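PDB 2VOS: folylpolyglutamate synthase protein FOLC from Mycobacterium tuberculosis, which probably catalyses the ATP-dependent addition of L-glutamate to dihydropteroate, forming dihydrofolate, and the successive glutamylation of tetrahydrofolate to its polyglutamate forms. Local coordinates for residues K113-P117 with A118-A122; A305-S308 with V309-F312; E423-G426 with P427-R431. One frame throughout, in Å; residues are numbered along the deposited sequence.

Interaction 1 of 3, residues K113-P117 with A118-A122; sequences KPISP and AQYVA
Q119 folds its extended side chain back over S116, so that CB, CG and CD all lie against the serine hydroxyl while the amide oxygen goes on to the backbone. The result is a capping box, with S116 as N-cap of the helix that P117 opens. One half of the box is the bond from Q119 N to S116 OG, 3.2 Å long; the other runs from S116 N to Q119 OE1 over 2.9 Å and is nearly straight at the hydrogen (173°). This second donor stands above the plane of the Q119 amide and misses the lone-pair directions. The S116 torsion (chi1 66°), which sets OG between the backbone N and the carbonyl carbon, points it at the N-H of Q119.

Regular helical bonding starts at once, from Y120 N to S116 O and from V121 N to P117 O (3.1 Å). P117, as first helical residue, has no N-H that would need a partner. The N-H of A118 is taken by the carboxylate of E23, so a reciprocal box and an outside acid together satisfy amides at this helix start.

I115 adds to the contact from the strand side. Its CB lies beside the amide oxygen, 3.4 Å from Q119 OE1. The apolar touch is that of I115 CD1, which reaches Y120, 3.9 Å from Y120 CB and at the edge of the ring, near its plane. The phenol itself leads away to a hydrogen bond with E31.

The segment thus carries the chain from edge strand 113-114 of the eight-stranded sheet into helix 117-140. I115 rests on strand 108-110, S116 and P117 touch E23 of helix 23-34, and Y120 touches both that helix (L27) and helix 151-165 (L155, M158).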
loop_
_atom_site.group_PDB
_atom_site.type_symbol
_atom_site.label_atom_id
_atom_site.label_comp_id
_atom_site.label_asym_id
_atom_site.label_seq_id
_atom_site.Cartn_x
_atom_site.Cartn_y
_atom_site.Cartn_z
ATOM N N LYS A 113 9.500 -0.350 12.341
ATOM C CA LYS A 113 8.848 -1.547 12.901
ATOM C C LYS A 113 7.468 -1.224 13.476
ATOM O O LYS A 113 7.291 -0.200 14.100
ATOM C CB LYS A 113 9.679 -2.143 14.074
ATOM C CG LYS A 113 11.102 -2.614 13.632
ATOM C CD LYS A 113 12.005 -2.775 14.889
ATOM N N PRO A 114 6.498 -2.127 13.314
ATOM C CA PRO A 114 5.205 -1.879 13.922
ATOM C C PRO A 114 5.371 -1.682 15.413
ATOM O O PRO A 114 6.232 -2.351 16.047
ATOM C CB PRO A 114 4.447 -3.172 13.658
ATOM C CG PRO A 114 5.075 -3.703 12.335
ATOM C CD PRO A 114 6.554 -3.370 12.530
ATOM N N ILE A 115 4.557 -0.821 16.009
ATOM C CA ILE A 115 4.548 -0.766 17.471
ATOM C C ILE A 115 3.987 -2.060 18.061
ATOM O O ILE A 115 3.394 -2.877 17.351
ATOM C CB ILE A 115 3.723 0.441 18.004
ATOM C CG1 ILE A 115 2.238 0.321 17.601
ATOM C CG2 ILE A 115 4.362 1.771 17.521
ATOM C CD1 ILE A 115 1.394 1.454 18.124
ATOM N N SER A 116 4.173 -2.282 19.363
ATOM C CA SER A 116 3.653 -3.543 19.958
ATOM C C SER A 116 2.162 -3.430 20.246
ATOM O O SER A 116 1.581 -2.323 20.284
ATOM C CB SER A 116 4.404 -3.854 21.266
ATOM O OG SER A 116 4.046 -2.810 22.182
ATOM N N PRO A 117 1.498 -4.568 20.409
ATOM C CA PRO A 117 0.110 -4.486 20.783
ATOM C C PRO A 117 -0.084 -3.603 22.074
ATOM O O PRO A 117 -1.031 -2.869 22.177
ATOM C CB PRO A 117 -0.256 -5.971 21.048
ATOM C CG PRO A 117 0.635 -6.721 19.989
ATOM C CD PRO A 117 1.955 -5.955 20.177
ATOM N N ALA A 118 0.812 -3.692 23.051
ATOM C CA ALA A 118 0.657 -2.902 24.273
ATOM C C ALA A 118 0.691 -1.358 23.981
ATOM O O ALA A 118 -0.116 -0.568 24.477
ATOM C CB ALA A 118 1.758 -3.351 25.281
ATOM N N GLN A 119 1.609 -0.938 23.130
ATOM C CA GLN A 119 1.746 0.453 22.793
ATOM C C GLN A 119 0.528 0.891 22.006
ATOM O O GLN A 119 0.146 2.065 22.098
ATOM C CB GLN A 119 2.969 0.642 21.912
ATOM C CG GLN A 119 4.266 0.759 22.715
ATOM C CD GLN A 119 5.553 0.258 21.998
ATOM O OE1 GLN A 119 5.575 -0.179 20.822
ATOM N NE2 GLN A 119 6.633 0.305 22.750
ATOM N N TYR A 120 -0.036 -0.010 21.169
ATOM C CA TYR A 120 -1.193 0.366 20.319
ATOM C C TYR A 120 -2.374 0.660 21.232
ATOM O O TYR A 120 -3.084 1.665 21.080
ATOM C CB TYR A 120 -1.489 -0.782 19.356
ATOM C CG TYR A 120 -2.698 -0.658 18.438
ATOM C CD1 TYR A 120 -2.562 -0.146 17.143
ATOM C CD2 TYR A 120 -3.965 -1.091 18.830
ATOM C CE1 TYR A 120 -3.673 -0.051 16.259
ATOM C CE2 TYR A 120 -5.117 -0.989 17.915
ATOM C CZ TYR A 120 -4.925 -0.480 16.651
ATOM O OH TYR A 120 -5.971 -0.388 15.732
ATOM N N VAL A 121 -2.607 -0.252 22.179
ATOM C CA VAL A 121 -3.664 -0.069 23.206
ATOM C C VAL A 121 -3.413 1.195 24.043
ATOM O O VAL A 121 -4.338 1.959 24.235
ATOM C CB VAL A 121 -3.772 -1.338 24.126
ATOM C CG1 VAL A 121 -4.689 -1.129 25.307
ATOM C CG2 VAL A 121 -4.239 -2.543 23.284
ATOM N N ALA A 122 -2.174 1.414 24.547
ATOM C CA ALA A 122 -1.883 2.603 25.355
ATOM C C ALA A 122 -2.142 3.869 24.538
ATOM O O ALA A 122 -2.604 4.851 25.066
ATOM C CB ALA A 122 -0.416 2.593 25.835
#

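Interaction 2 of 3, residues A305-S308 with V309-F312; sequences ALAS and VEAF
The E310 carboxylate, the flat group that touches across this turn, has OE1 3.5 Å from A307 CA and 3.8 Å from L306 CG, while the F312 ring leads away toward P65 and V191. L306 and E310, one helical turn apart, slant across each other: L306 CD1 lies 4.1 Å from E310 CG. With CG beside its own backbone N (chi1 -77°) and the chain extended beyond it, E310 runs back along the helix, CG coming to 3.4 Å from L306 O.

Beneath the side chains, four successive i to i+4 bonds link the halves, among them E310 N to L306 O at 2.8 Å, and S308 OG bonds back to L304 O. V309 CG2 and A311 CB pack beside the carbonyl oxygens of A305 and A307, respectively. Helix 296-312 ends here, with A305 and V309 against helix 75-88 and A307, S308 and A311 against strand 231-234.

E310 is buried, yet OE1 accepts from L282 N and OE2 from G283 N, with OE2 also hydrogen-bonded to Y286 OH. These bonds tie the helix to the hairpin of strands 274-281 and 284-291, at its turn and at Y286, and the two backbone donors would probably favour a charged carboxylate.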
loop_
_atom_site.group_PDB
_atom_site.type_symbol
_atom_site.label_atom_id
_atom_site.label_comp_id
_atom_site.label_asym_id
_atom_site.label_seq_id
_atom_site.Cartn_x
_atom_site.Cartn_y
_atom_site.Cartn_z
ATOM N N ALA A 305 10.426 7.104 -4.374
ATOM C CA ALA A 305 10.790 7.214 -2.956
ATOM C C ALA A 305 12.121 7.978 -2.796
ATOM O O ALA A 305 12.300 8.828 -1.879
ATOM C CB ALA A 305 10.911 5.828 -2.343
ATOM N N LEU A 306 13.090 7.662 -3.657
ATOM C CA LEU A 306 14.372 8.357 -3.605
ATOM C C LEU A 306 14.179 9.876 -3.833
ATOM O O LEU A 306 14.620 10.694 -3.016
ATOM C CB LEU A 306 15.336 7.756 -4.615
ATOM C CG LEU A 306 16.635 8.555 -4.910
ATOM C CD1 LEU A 306 17.478 8.475 -3.631
ATOM C CD2 LEU A 306 17.420 7.945 -6.107
ATOM N N ALA A 307 13.523 10.261 -4.915
ATOM C CA ALA A 307 13.286 11.673 -5.212
ATOM C C ALA A 307 12.545 12.351 -4.045
ATOM O O ALA A 307 12.904 13.464 -3.635
ATOM C CB ALA A 307 12.493 11.808 -6.533
ATOM N N SER A 308 11.604 11.658 -3.412
ATOM C CA SER A 308 10.875 12.232 -2.272
ATOM C C SER A 308 11.803 12.498 -1.066
ATOM O O SER A 308 11.674 13.507 -0.368
ATOM C CB SER A 308 9.754 11.278 -1.822
ATOM O OG SER A 308 8.857 11.053 -2.902
ATOM N N VAL A 309 12.709 11.564 -0.806
ATOM C CA VAL A 309 13.622 11.699 0.337
ATOM C C VAL A 309 14.667 12.792 0.017
ATOM O O VAL A 309 15.025 13.601 0.900
ATOM C CB VAL A 309 14.268 10.382 0.702
ATOM C CG1 VAL A 309 15.405 10.628 1.699
ATOM C CG2 VAL A 309 13.196 9.474 1.329
ATOM N N GLU A 310 15.097 12.848 -1.252
ATOM C CA GLU A 310 16.012 13.900 -1.724
ATOM C C GLU A 310 15.344 15.245 -1.527
ATOM O O GLU A 310 15.974 16.188 -0.998
ATOM C CB GLU A 310 16.344 13.707 -3.198
ATOM C CG GLU A 310 17.351 12.593 -3.421
ATOM C CD GLU A 310 17.679 12.475 -4.878
ATOM O OE1 GLU A 310 16.734 12.265 -5.669
ATOM O OE2 GLU A 310 18.851 12.717 -5.264
ATOM N N ALA A 311 14.092 15.352 -1.957
ATOM C CA ALA A 311 13.335 16.616 -1.848
ATOM C C ALA A 311 13.218 17.036 -0.387
ATOM O O ALA A 311 13.493 18.191 -0.046
ATOM C CB ALA A 311 11.946 16.469 -2.415
ATOM N N PHE A 312 12.854 16.090 0.476
ATOM C CA PHE A 312 12.724 16.340 1.899
ATOM C C PHE A 312 13.997 16.928 2.504
ATOM O O PHE A 312 13.932 17.852 3.298
ATOM C CB PHE A 312 12.361 15.053 2.651
ATOM C CG PHE A 312 12.185 15.267 4.101
ATOM C CD1 PHE A 312 10.996 15.793 4.609
ATOM C CD2 PHE A 312 13.213 15.000 4.967
ATOM C CE1 PHE A 312 10.858 16.023 5.987
ATOM C CE2 PHE A 312 13.079 15.211 6.343
ATOM C CZ PHE A 312 11.909 15.732 6.856
#

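Interaction 3 of 3, residues E423-G426 with P427-R431; sequences ERFG and PDRVR
P427 follows G426 directly, its tertiary N carrying no hydrogen, and starts the short 3-10 turn over whose end R429 N bonds back to G426 O. G426 has just left helix 414-425 with a positive phi of 85°, a value that suits glycine, and the 3-10 segment continues through D428.

R429 closes the turn. Its N donates to G426 O over 3.1 Å, from well above the carbonyl plane rather than along a lone pair. In the side chain, R429 CD lies 3.2 Å from F425 O, and the bend beyond it (chi3 61°) turns the guanidinium back over the phenylalanine. There F425 CD2 lies over one guanidinium face, 3.7 Å from R429 NH2, with the two planes 58° apart, an inclined contact and no parallel stack.

V430 begins the strand and sends CG2 back to the turn, 3.4 Å from G426 O and 3.9 Å from F425 CB. This completes the return of a beta-alpha-beta unit, in which helix 414-425 leads from strand 400-403 into strand 430-432 of the C-terminal domain.

R429 is only partly exposed, and its nitrogens are well supplied: NH1 forms a salt bridge with E395, while NE and NH2 donate to the carbonyls of D399 and F398. Those bonds probably fix the guanidinium plane, leaving one face to F425 CD2, near the rim, and joining charge pairing to aromatic contact.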
loop_
_atom_site.group_PDB
_atom_site.type_symbol
_atom_site.label_atom_id
_atom_site.label_comp_id
_atom_site.label_asym_id
_atom_site.label_seq_id
_atom_site.Cartn_x
_atom_site.Cartn_y
_atom_site.Cartn_z
ATOM N N GLU A 423 -15.975 -16.504 -17.095
ATOM C CA GLU A 423 -16.131 -15.670 -18.300
ATOM C C GLU A 423 -14.792 -15.336 -18.948
ATOM O O GLU A 423 -14.739 -15.138 -20.154
ATOM C CB GLU A 423 -16.898 -14.353 -18.014
ATOM C CG GLU A 423 -18.401 -14.477 -17.623
ATOM C CD GLU A 423 -19.351 -14.660 -18.833
ATOM O OE1 GLU A 423 -18.856 -14.602 -19.998
ATOM O OE2 GLU A 423 -20.597 -14.853 -18.621
ATOM N N ARG A 424 -13.717 -15.256 -18.146
ATOM C CA ARG A 424 -12.368 -15.025 -18.674
ATOM C C ARG A 424 -11.503 -16.288 -18.860
ATOM O O ARG A 424 -10.762 -16.388 -19.817
ATOM C CB ARG A 424 -11.611 -14.033 -17.781
ATOM C CG ARG A 424 -12.246 -12.681 -17.778
ATOM C CD ARG A 424 -11.679 -11.905 -18.939
ATOM N NE ARG A 424 -12.340 -10.618 -19.064
ATOM C CZ ARG A 424 -12.154 -9.798 -20.090
ATOM N NH1 ARG A 424 -11.309 -10.149 -21.055
ATOM N NH2 ARG A 424 -12.817 -8.651 -20.157
ATOM N N PHE A 425 -11.590 -17.244 -17.953
ATOM C CA PHE A 425 -10.742 -18.421 -18.026
ATOM C C PHE A 425 -11.349 -19.596 -18.805
ATOM O O PHE A 425 -10.599 -20.455 -19.305
ATOM C CB PHE A 425 -10.393 -18.897 -16.619
ATOM C CG PHE A 425 -9.346 -18.064 -15.935
ATOM C CD1 PHE A 425 -9.657 -16.789 -15.474
ATOM C CD2 PHE A 425 -8.068 -18.574 -15.711
ATOM C CE1 PHE A 425 -8.688 -16.016 -14.815
ATOM C CE2 PHE A 425 -7.097 -17.811 -15.049
ATOM C CZ PHE A 425 -7.402 -16.544 -14.605
ATOM N N GLY A 426 -12.684 -19.624 -18.905
ATOM C CA GLY A 426 -13.409 -20.815 -19.323
ATOM C C GLY A 426 -13.583 -21.639 -18.063
ATOM O O GLY A 426 -12.679 -21.703 -17.237
ATOM N N PRO A 427 -14.761 -22.242 -17.879
ATOM C CA PRO A 427 -15.063 -23.066 -16.719
ATOM C C PRO A 427 -14.080 -24.225 -16.438
ATOM O O PRO A 427 -13.911 -24.585 -15.270
ATOM C CB PRO A 427 -16.469 -23.593 -17.026
ATOM C CG PRO A 427 -16.577 -23.499 -18.516
ATOM C CD PRO A 427 -15.906 -22.194 -18.809
ATOM N N ASP A 428 -13.418 -24.781 -17.462
ATOM C CA ASP A 428 -12.393 -25.828 -17.240
ATOM C C ASP A 428 -11.155 -25.399 -16.444
ATOM O O ASP A 428 -10.470 -26.238 -15.900
ATOM C CB ASP A 428 -11.960 -26.459 -18.562
ATOM C CG ASP A 428 -13.109 -27.202 -19.241
ATOM O OD1 ASP A 428 -13.149 -28.458 -19.202
ATOM O OD2 ASP A 428 -14.003 -26.519 -19.805
ATOM N N ARG A 429 -10.878 -24.105 -16.372
ATOM C CA ARG A 429 -9.704 -23.611 -15.638
ATOM C C ARG A 429 -10.065 -22.978 -14.288
ATOM O O ARG A 429 -9.254 -22.236 -13.662
ATOM C CB ARG A 429 -8.939 -22.627 -16.529
ATOM C CG ARG A 429 -8.400 -23.266 -17.792
ATOM C CD ARG A 429 -7.975 -22.187 -18.775
ATOM N NE ARG A 429 -6.907 -21.334 -18.237
ATOM C CZ ARG A 429 -6.581 -20.164 -18.795
ATOM N NH1 ARG A 429 -7.244 -19.738 -19.888
ATOM N NH2 ARG A 429 -5.599 -19.406 -18.294
ATOM N N VAL A 430 -11.281 -23.255 -13.835
ATOM C CA VAL A 430 -11.762 -22.629 -12.614
ATOM C C VAL A 430 -12.179 -23.665 -11.579
ATOM O O VAL A 430 -12.876 -24.618 -11.892
ATOM C CB VAL A 430 -12.974 -21.676 -12.875
ATOM C CG1 VAL A 430 -13.403 -20.981 -11.532
ATOM C CG2 VAL A 430 -12.643 -20.654 -13.992
ATOM N N ARG A 431 -11.751 -23.484 -10.345
ATOM C CA ARG A 431 -12.244 -24.325 -9.265
ATOM C C ARG A 431 -12.674 -23.440 -8.115
ATOM O O ARG A 431 -12.304 -22.249 -8.067
ATOM C CB ARG A 431 -11.168 -25.337 -8.872
ATOM C CG ARG A 431 -11.089 -26.431 -9.950
ATOM C CD ARG A 431 -10.068 -27.523 -9.591
ATOM N NE ARG A 431 -9.969 -28.628 -10.569
ATOM C CZ ARG A 431 -9.613 -28.484 -11.854
ATOM N NH1 ARG A 431 -9.351 -27.271 -12.377
ATOM N NH2 ARG A 431 -9.521 -29.552 -12.630
#

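Overall arrangement
The three contacts follow one another along the chain, each local: interaction 1 at a helix start after an edge strand, interaction 2 within the last turns of a helix, and interaction 3 just past a helix end, where a strand begins. The first two, centres 28 Å apart, belong to the same eight-stranded sheet region of the ATP-binding part, interaction 1 leaving its edge strand and interaction 2 packing on its strands 191-194 and 231-234. Interaction 3 belongs to the six-stranded sheet of the glutamate ligase domain, 44 Å from either by centres. None touches another. In interaction 2 the A305 side chain lies about 11 Å from ADP, whereas the others lie away from the nucleotide and metal sites.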